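Local coordinates for sortase family protein (Clostridium perfringens, PDB 4D70) that probably acts as a class D sortase, a cysteine transpeptidase that cleaves a sorting signal and joins surface proteins to the cell wall, at residues A[35-38]-A[39-43]. Numbering follows the deposited sequence.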
loop_
_atom_site.group_PDB
_atom_site.type_symbol
_atom_site.label_atom_id
_atom_site.label_comp_id
_atom_site.label_asym_id
_atom_site.label_seq_id
_atom_site.Cartn_x
_atom_site.Cartn_y
_atom_site.Cartn_z
ATOM N N GLU A 35 -11.042 6.434 -9.121
ATOM C CA GLU A 35 -12.224 7.318 -9.114
ATOM C C GLU A 35 -13.383 6.722 -8.320
ATOM O O GLU A 35 -14.075 7.425 -7.589
ATOM C CB GLU A 35 -12.623 7.686 -10.538
ATOM C CG GLU A 35 -11.589 8.575 -11.237
ATOM C CD GLU A 35 -11.151 9.791 -10.391
ATOM O OE1 GLU A 35 -12.023 10.545 -9.884
ATOM O OE2 GLU A 35 -9.923 10.011 -10.210
ATOM N N GLU A 36 -13.547 5.413 -8.386
ATOM C CA GLU A 36 -14.640 4.767 -7.671
ATOM C C GLU A 36 -14.471 4.897 -6.178
ATOM O O GLU A 36 -15.438 4.990 -5.422
ATOM C CB GLU A 36 -14.749 3.283 -8.087
ATOM C CG GLU A 36 -14.576 3.081 -9.597
ATOM C CD GLU A 36 -15.408 1.970 -10.191
ATOM O OE1 GLU A 36 -15.139 0.773 -9.927
ATOM O OE2 GLU A 36 -16.304 2.297 -10.988
ATOM N N PHE A 37 -13.217 4.864 -5.722
ATOM C CA PHE A 37 -12.986 4.943 -4.299
ATOM C C PHE A 37 -13.279 6.364 -3.830
ATOM O O PHE A 37 -13.931 6.561 -2.808
ATOM C CB PHE A 37 -11.503 4.577 -3.959
ATOM C CG PHE A 37 -11.207 4.592 -2.493
ATOM C CD1 PHE A 37 -11.718 3.633 -1.653
ATOM C CD2 PHE A 37 -10.356 5.553 -1.965
ATOM C CE1 PHE A 37 -11.419 3.645 -0.306
ATOM C CE2 PHE A 37 -10.049 5.580 -0.613
ATOM C CZ PHE A 37 -10.591 4.642 0.221
ATOM N N LYS A 38 -12.725 7.343 -4.537
ATOM C CA LYS A 38 -12.918 8.756 -4.181
ATOM C C LYS A 38 -14.374 9.106 -4.083
ATOM O O LYS A 38 -14.781 9.858 -3.194
ATOM C CB LYS A 38 -12.266 9.662 -5.223
ATOM C CG LYS A 38 -10.749 9.673 -5.137
ATOM C CD LYS A 38 -10.170 10.413 -6.328
ATOM C CE LYS A 38 -8.744 10.835 -6.063
ATOM N NZ LYS A 38 -8.152 11.483 -7.270
ATOM N N GLU A 39 -15.177 8.527 -4.975
ATOM C CA GLU A 39 -16.618 8.741 -4.899
ATOM C C GLU A 39 -17.172 8.304 -3.560
ATOM O O GLU A 39 -18.144 8.885 -3.120
ATOM C CB GLU A 39 -17.322 8.038 -6.059
ATOM C CG GLU A 39 -17.183 8.887 -7.319
ATOM C CD GLU A 39 -17.689 8.231 -8.606
ATOM O OE1 GLU A 39 -17.852 6.981 -8.656
ATOM O OE2 GLU A 39 -17.935 8.995 -9.568
ATOM N N LYS A 40 -16.540 7.340 -2.864
ATOM C CA LYS A 40 -17.137 6.868 -1.610
ATOM C C LYS A 40 -16.869 7.765 -0.416
ATOM O O LYS A 40 -17.486 7.611 0.630
ATOM C CB LYS A 40 -16.708 5.457 -1.273
ATOM C CG LYS A 40 -16.874 4.489 -2.412
ATOM C CD LYS A 40 -16.571 3.083 -1.926
ATOM C CE LYS A 40 -16.572 2.110 -3.079
ATOM N NZ LYS A 40 -16.262 0.747 -2.566
ATOM N N PHE A 41 -15.982 8.742 -0.577
ATOM C CA PHE A 41 -15.804 9.757 0.458
ATOM C C PHE A 41 -17.080 10.501 0.801
ATOM O O PHE A 41 -17.210 11.072 1.886
ATOM C CB PHE A 41 -14.788 10.762 -0.027
ATOM C CG PHE A 41 -13.397 10.232 -0.079
ATOM C CD1 PHE A 41 -12.948 9.317 0.843
ATOM C CD2 PHE A 41 -12.554 10.675 -1.043
ATOM C CE1 PHE A 41 -11.648 8.875 0.832
ATOM C CE2 PHE A 41 -11.251 10.231 -1.079
ATOM C CZ PHE A 41 -10.804 9.314 -0.150
ATOM N N ASN A 42 -18.007 10.515 -0.147
ATOM C CA ASN A 42 -19.294 11.210 0.042
ATOM C C ASN A 42 -20.384 10.286 0.564
ATOM O O ASN A 42 -21.535 10.665 0.662
ATOM C CB ASN A 42 -19.672 11.970 -1.241
ATOM C CG ASN A 42 -18.753 13.147 -1.480
ATOM O OD1 ASN A 42 -18.026 13.175 -2.463
ATOM N ND2 ASN A 42 -18.734 14.102 -0.556
ATOM N N TYR A 43 -20.002 9.081 0.970
ATOM C CA TYR A 43 -20.957 8.154 1.538
ATOM C C TYR A 43 -21.171 8.637 2.927
ATOM O O TYR A 43 -20.368 9.412 3.458
ATOM C CB TYR A 43 -20.381 6.751 1.679
ATOM C CG TYR A 43 -20.405 5.895 0.466
ATOM C CD1 TYR A 43 -20.707 6.421 -0.789
ATOM C CD2 TYR A 43 -20.174 4.537 0.581
ATOM C CE1 TYR A 43 -20.773 5.610 -1.887
ATOM C CE2 TYR A 43 -20.241 3.717 -0.501
ATOM C CZ TYR A 43 -20.536 4.251 -1.719
ATOM O OH TYR A 43 -20.535 3.432 -2.783
#
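Glu39 N donates to Glu35 O at 3.0 Å, the i to i+4 bond of an alpha-helix, with an N-H...O angle of 158°. One residue on, the spacing shortens: Lys40 N reaches Phe37 O at 2.7 Å, and Phe41 N reaches Lys38 O at 3.1 Å. Both of these i to i+3 donors stand well above the plane of the carbonyl they use, as in a 3-10-like tightening; Asn42 N makes a weak bond to Glu39 O, and Tyr43 N bonds Lys40 O. The turn lies at the C-terminal part of helix 29-39, an N-terminal helix set against the outside of the sortase beta-barrel, and leads toward helix 45-52. Phenylalanines suit its inner side: with CG anti to the backbone N (chi1 -178°), Phe37 carries its ring outward with a lean toward the C-terminal end, and CE2 lies 3.8 Å from Phe41 CZ, the two planes inclined at 71°. Leu63 of strand 60-66 and Leu134 touch both rings. Charged Glu36 and Glu39 suit exposed positions. Glu35 OE2 forms a salt bridge with Lys31, while Lys38 NZ makes only a long ion pair with that oxygen, at 3.7 Å; CG of Lys38 still packs, 4.1 Å from Phe41 CE2. Lys40, which also touches Leu134, passes CG 3.4 Å from Glu36 O, and its CB sits over the centre of the Tyr43 ring.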